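Local coordinates for Ral guanine nucleotide dissociation stimulator-like 2 (Mus musculus, PDB 4JGW), which probably acts as a guanine nucleotide exchange factor for small G proteins and binds GTP-loaded Rap1A and H-Ras in vitro, at residues A[86-89]-A[90-93]; A[417-420]-A[421-424]. All blocks are in the same frame, centred on the assembly; numbering follows the deposited sequence.

Contact 1. Residues A[86-89]-A[90-93]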
ATOM      1  N   PHE A  86       3.242  -7.074 -14.794  1.00 35.33           N
ATOM      2  CA  PHE A  86       3.197  -7.534 -16.192  1.00 35.41           C
ATOM      3  C   PHE A  86       4.524  -8.084 -16.728  1.00 35.54           C
ATOM      4  O   PHE A  86       4.543  -8.789 -17.739  1.00 35.75           O
ATOM      5  CB  PHE A  86       2.643  -6.440 -17.123  1.00 35.45           C
ATOM      6  CG  PHE A  86       3.390  -5.130 -17.055  1.00 35.28           C
ATOM      7  CD1 PHE A  86       4.458  -4.876 -17.909  1.00 35.24           C
ATOM      8  CD2 PHE A  86       3.011  -4.142 -16.148  1.00 35.45           C
ATOM      9  CE1 PHE A  86       5.146  -3.663 -17.852  1.00 34.95           C
ATOM     10  CE2 PHE A  86       3.692  -2.927 -16.086  1.00 34.91           C
ATOM     11  CZ  PHE A  86       4.759  -2.689 -16.940  1.00 34.82           C
ATOM     12  N   THR A  87       5.626  -7.748 -16.062  1.00 35.63           N
ATOM     13  CA  THR A  87       6.943  -8.296 -16.400  1.00 35.67           C
ATOM     14  C   THR A  87       7.676  -8.686 -15.110  1.00 35.78           C
ATOM     15  O   THR A  87       7.034  -8.912 -14.084  1.00 35.92           O
ATOM     16  CB  THR A  87       7.773  -7.328 -17.315  1.00 35.66           C
ATOM     17  OG1 THR A  87       9.002  -7.955 -17.701  1.00 35.53           O
ATOM     18  CG2 THR A  87       8.080  -5.993 -16.624  1.00 35.68           C
ATOM     19  N   SER A  88       9.001  -8.792 -15.158  1.00 35.92           N
ATOM     20  CA  SER A  88       9.782  -9.030 -13.947  1.00 36.07           C
ATOM     21  C   SER A  88      10.989  -8.101 -13.880  1.00 36.22           C
ATOM     22  O   SER A  88      11.404  -7.533 -14.894  1.00 36.28           O
ATOM     23  CB  SER A  88      10.211 -10.497 -13.844  1.00 35.99           C
ATOM     24  OG  SER A  88      11.252 -10.799 -14.753  1.00 36.31           O
ATOM     25  N   THR A  89      11.535  -7.949 -12.675  1.00 36.37           N
ATOM     26  CA  THR A  89      12.706  -7.108 -12.427  1.00 36.66           C
ATOM     27  C   THR A  89      13.939  -7.516 -13.253  1.00 36.85           C
ATOM     28  O   THR A  89      14.572  -6.649 -13.856  1.00 36.96           O
ATOM     29  CB  THR A  89      13.032  -7.024 -10.911  1.00 36.57           C
ATOM     30  OG1 THR A  89      11.965  -6.347 -10.239  1.00 36.71           O
ATOM     31  CG2 THR A  89      14.332  -6.275 -10.656  1.00 36.71           C
ATOM     32  N   PRO A  90      14.277  -8.827 -13.295  1.00 37.08           N
ATOM     33  CA  PRO A  90      15.404  -9.205 -14.155  1.00 37.13           C
ATOM     34  C   PRO A  90      15.110  -9.012 -15.646  1.00 37.22           C
ATOM     35  O   PRO A  90      16.017  -8.686 -16.413  1.00 37.22           O
ATOM     36  CB  PRO A  90      15.628 -10.687 -13.829  1.00 37.10           C
ATOM     37  CG  PRO A  90      14.356 -11.153 -13.223  1.00 37.35           C
ATOM     38  CD  PRO A  90      13.781  -9.975 -12.509  1.00 37.08           C
ATOM     39  N   ALA A  91      13.853  -9.204 -16.041  1.00 37.34           N
ATOM     40  CA  ALA A  91      13.434  -9.003 -17.428  1.00 37.33           C
ATOM     41  C   ALA A  91      13.548  -7.537 -17.850  1.00 37.34           C
ATOM     42  O   ALA A  91      14.023  -7.241 -18.949  1.00 37.38           O
ATOM     43  CB  ALA A  91      12.016  -9.517 -17.640  1.00 37.34           C
ATOM     44  N   LEU A  92      13.121  -6.630 -16.972  1.00 37.24           N
ATOM     45  CA  LEU A  92      13.197  -5.191 -17.237  1.00 37.16           C
ATOM     46  C   LEU A  92      14.641  -4.689 -17.238  1.00 37.16           C
ATOM     47  O   LEU A  92      15.030  -3.907 -18.109  1.00 37.01           O
ATOM     48  CB  LEU A  92      12.352  -4.406 -16.221  1.00 37.18           C
ATOM     49  CG  LEU A  92      12.201  -2.890 -16.398  1.00 36.92           C
ATOM     50  CD1 LEU A  92      11.546  -2.543 -17.730  1.00 36.66           C
ATOM     51  CD2 LEU A  92      11.407  -2.297 -15.245  1.00 37.02           C
ATOM     52  N   PHE A  93      15.419  -5.144 -16.255  1.00 37.16           N
ATOM     53  CA  PHE A  93      16.846  -4.841 -16.156  1.00 37.21           C
ATOM     54  C   PHE A  93      17.578  -5.310 -17.416  1.00 37.29           C
ATOM     55  O   PHE A  93      18.431  -4.596 -17.948  1.00 37.30           O
ATOM     56  CB  PHE A  93      17.438  -5.530 -14.923  1.00 37.21           C
ATOM     57  CG  PHE A  93      18.683  -4.878 -14.374  1.00 37.19           C
ATOM     58  CD1 PHE A  93      19.127  -5.199 -13.095  1.00 37.58           C
ATOM     59  CD2 PHE A  93      19.411  -3.950 -15.116  1.00 37.36           C
ATOM     60  CE1 PHE A  93      20.278  -4.617 -12.567  1.00 37.59           C
ATOM     61  CE2 PHE A  93      20.558  -3.360 -14.595  1.00 37.49           C
ATOM     62  CZ  PHE A  93      20.992  -3.694 -13.318  1.00 37.44           C
TER
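Ser88 turns its OG in between its own backbone N and carbonyl carbon (chi1 74°), which carries the hydroxyl over to the first turn of helix 89-101 and to Ala91. Thr87 places OG1 on the far side from its backbone N (chi1 -175°) and reaches the same alanine. Ala91 CB thus meets two hydroxyl oxygens, Ser88 OG at 3.2 Å and Thr87 OG1 at 3.4 Å. Ser88 is the N-cap residue. Its OG accepts a weak capping bond from Ala91 N at 3.3 Å. Its carbonyl is held more firmly: Leu92 N donates to Ser88 O at 2.8 Å. The next turn bond runs from Phe93 N to Thr89 O at 3.0 Å. Pro90 is the second residue of the helix, a place where its missing N-H costs no helical bond. Pro90 CG lies 3.5 Å from Ser88 OG. Thr89 OG1 is hydrogen-bonded to His83 and Arg84, in the residues just before. This is a helix start in the N-terminal Ras-GEF (REM) region. Leu92 and Thr89 pack on Trp125 of helix 108-128, Phe93 reaches helix 138-151, and Thr87 touches Leu56 of helix 56-63.

Contact 2. Residues A[417-420]-A[421-424]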
ATOM      1  N   ASP A 417      -2.152   2.935 -19.687  1.00 30.21           N
ATOM      2  CA  ASP A 417      -3.192   3.697 -18.992  1.00 29.67           C
ATOM      3  C   ASP A 417      -3.569   3.032 -17.669  1.00 29.16           C
ATOM      4  O   ASP A 417      -3.693   3.704 -16.644  1.00 29.10           O
ATOM      5  CB  ASP A 417      -4.438   3.849 -19.872  1.00 29.91           C
ATOM      6  CG  ASP A 417      -4.258   4.874 -20.981  1.00 30.31           C
ATOM      7  OD1 ASP A 417      -3.193   5.526 -21.044  1.00 30.73           O
ATOM      8  OD2 ASP A 417      -5.193   5.031 -21.791  1.00 30.43           O
ATOM      9  N   LYS A 418      -3.734   1.711 -17.706  1.00 28.61           N
ATOM     10  CA  LYS A 418      -4.014   0.913 -16.513  1.00 27.95           C
ATOM     11  C   LYS A 418      -2.961   1.150 -15.429  1.00 27.51           C
ATOM     12  O   LYS A 418      -3.297   1.306 -14.253  1.00 27.25           O
ATOM     13  CB  LYS A 418      -4.081  -0.580 -16.873  1.00 27.98           C
ATOM     14  CG  LYS A 418      -4.339  -1.503 -15.687  1.00 27.75           C
ATOM     15  CD  LYS A 418      -4.626  -2.930 -16.127  1.00 27.99           C
ATOM     16  CE  LYS A 418      -4.987  -3.793 -14.924  1.00 28.30           C
ATOM     17  NZ  LYS A 418      -5.592  -5.095 -15.315  1.00 28.20           N
ATOM     18  N   ARG A 419      -1.696   1.189 -15.842  1.00 27.14           N
ATOM     19  CA  ARG A 419      -0.569   1.330 -14.915  1.00 26.93           C
ATOM     20  C   ARG A 419      -0.485   2.724 -14.293  1.00 26.77           C
ATOM     21  O   ARG A 419      -0.026   2.874 -13.157  1.00 26.61           O
ATOM     22  CB  ARG A 419       0.753   0.961 -15.601  1.00 26.85           C
ATOM     23  CG  ARG A 419       0.763  -0.412 -16.275  1.00 26.93           C
ATOM     24  CD  ARG A 419       0.350  -1.522 -15.314  1.00 26.78           C
ATOM     25  NE  ARG A 419      -0.023  -2.750 -16.013  1.00 27.18           N
ATOM     26  CZ  ARG A 419      -0.628  -3.790 -15.442  1.00 27.04           C
ATOM     27  NH1 ARG A 419      -0.944  -3.763 -14.153  1.00 26.80           N
ATOM     28  NH2 ARG A 419      -0.923  -4.860 -16.163  1.00 26.72           N
ATOM     29  N   ARG A 420      -0.926   3.736 -15.042  1.00 26.55           N
ATOM     30  CA  ARG A 420      -0.990   5.109 -14.541  1.00 26.25           C
ATOM     31  C   ARG A 420      -2.039   5.233 -13.446  1.00 26.24           C
ATOM     32  O   ARG A 420      -1.807   5.880 -12.421  1.00 26.14           O
ATOM     33  CB  ARG A 420      -1.313   6.087 -15.672  1.00 26.30           C
ATOM     34  CG  ARG A 420      -0.160   6.355 -16.611  1.00 25.55           C
ATOM     35  CD  ARG A 420      -0.530   7.371 -17.681  1.00 24.31           C
ATOM     36  NE  ARG A 420       0.417   7.297 -18.787  1.00 23.92           N
ATOM     37  CZ  ARG A 420       1.534   8.009 -18.878  1.00 23.35           C
ATOM     38  NH1 ARG A 420       1.852   8.892 -17.935  1.00 22.91           N
ATOM     39  NH2 ARG A 420       2.331   7.840 -19.925  1.00 22.18           N
ATOM     40  N   LYS A 421      -3.195   4.612 -13.683  1.00 26.17           N
ATOM     41  CA  LYS A 421      -4.301   4.598 -12.731  1.00 26.16           C
ATOM     42  C   LYS A 421      -3.919   3.821 -11.474  1.00 25.93           C
ATOM     43  O   LYS A 421      -4.343   4.163 -10.369  1.00 25.99           O
ATOM     44  CB  LYS A 421      -5.553   3.990 -13.370  1.00 26.44           C
ATOM     45  CG  LYS A 421      -6.096   4.772 -14.558  1.00 27.13           C
ATOM     46  CD  LYS A 421      -7.331   4.102 -15.141  1.00 28.92           C
ATOM     47  CE  LYS A 421      -7.718   4.729 -16.475  1.00 29.91           C
ATOM     48  NZ  LYS A 421      -9.043   4.239 -16.947  1.00 31.46           N
ATOM     49  N   GLU A 422      -3.110   2.781 -11.655  1.00 25.62           N
ATOM     50  CA  GLU A 422      -2.563   2.023 -10.537  1.00 25.52           C
ATOM     51  C   GLU A 422      -1.573   2.865  -9.730  1.00 25.27           C
ATOM     52  O   GLU A 422      -1.656   2.910  -8.501  1.00 25.12           O
ATOM     53  CB  GLU A 422      -1.921   0.723 -11.025  1.00 25.46           C
ATOM     54  CG  GLU A 422      -2.944  -0.366 -11.332  1.00 26.05           C
ATOM     55  CD  GLU A 422      -2.337  -1.625 -11.914  1.00 26.59           C
ATOM     56  OE1 GLU A 422      -1.251  -1.553 -12.522  1.00 27.33           O
ATOM     57  OE2 GLU A 422      -2.955  -2.698 -11.766  1.00 27.50           O
ATOM     58  N   PHE A 423      -0.661   3.543 -10.424  1.00 24.98           N
ATOM     59  CA  PHE A 423       0.306   4.426  -9.767  1.00 25.06           C
ATOM     60  C   PHE A 423      -0.369   5.545  -8.971  1.00 25.02           C
ATOM     61  O   PHE A 423       0.082   5.880  -7.881  1.00 25.00           O
ATOM     62  CB  PHE A 423       1.317   5.004 -10.769  1.00 24.95           C
ATOM     63  CG  PHE A 423       2.332   5.931 -10.141  1.00 24.72           C
ATOM     64  CD1 PHE A 423       3.365   5.427  -9.352  1.00 24.04           C
ATOM     65  CD2 PHE A 423       2.248   7.308 -10.332  1.00 24.08           C
ATOM     66  CE1 PHE A 423       4.296   6.279  -8.767  1.00 23.96           C
ATOM     67  CE2 PHE A 423       3.178   8.172  -9.756  1.00 23.98           C
ATOM     68  CZ  PHE A 423       4.203   7.659  -8.970  1.00 24.16           C
ATOM     69  N   ALA A 424      -1.448   6.109  -9.513  1.00 25.25           N
ATOM     70  CA  ALA A 424      -2.230   7.133  -8.815  1.00 25.53           C
ATOM     71  C   ALA A 424      -2.606   6.679  -7.404  1.00 25.85           C
ATOM     72  O   ALA A 424      -2.407   7.414  -6.433  1.00 26.01           O
ATOM     73  CB  ALA A 424      -3.485   7.497  -9.617  1.00 25.39           C
TER
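Arg419 and Glu422 form a salt bridge along one side of helix 416-436, three residues apart. Arg419 NH1 donates to Glu422 OE1 at 2.8 Å, with an N-H...O angle of 151°. OE1 is met on its syn side, a little out of the carboxylate plane. The guanidinium and carboxylate planes are turned 46° against each other, so this is not a flat, two-pronged pair. The two side chains run side by side in the same direction. Arg419 gets there by a bend at chi2 (-54°), which also brings its CD to 3.2 Å from Glu422 OE1. Glu422 and Lys418 stay extended beyond CG. Lys418 CD lies over one face of the Arg419 guanidinium, 4.1 Å above the plane. Lys418 CE comes to 3.9 Å from Glu422 OE2, but its NZ goes on to Asp402 and Asp407. Asp407 also takes Arg419 NH2, so the arginine has a carboxylate partner at each terminal nitrogen.

The backbone is regular helix. Lys421 N, Glu422 N, Phe423 N and Ala424 N each donate to the carbonyl four residues back. Lys421 packs its CG 3.4 Å from Asp417 O. Arg420 leaves on another side, to Asp72 and the Leu51 carbonyl. Beyond residues 417-424, Glu422 rests on Leu398 and Leu401 of helix 392-404, and Phe423 on helix 75-82.

Two basic residues are buried here beside one buried glutamate. Glu422, Asp402 and Asp407 set three carboxylates against these two cations, and the cations would tend to keep Glu422 ionised. The pairing with helix 392-404 is consistent with the helical hairpin of the Ras-GEF catalytic domain. Salt bridges together with apolar packing join helix 416-436 to that helix and, through Arg420 and Phe423, to the N-terminal Ras-GEF (REM) region.

Contacts 1 and 2 are both local, and both are partly buried. Contact 1 starts a helix in the N-terminal Ras-GEF region; contact 2 lies within a helix of the Ras-GEF region. Their centres are about 18 Å apart, but they meet directly: Phe86 CD2 packs 3.3 Å from Arg419 NE. Helix 75-82 and the loop after it connect them, since the loop leads into contact 1 while Thr82 touches Arg419 and Glu422. The chemistry differs. Residues 86-93 rely on uncharged hydroxyls, backbone bonds and apolar packing among helices. Residues 417-424 add charged pairs, mostly buried, to the same kind of helical backbone bonds, while Lys421 is exposed.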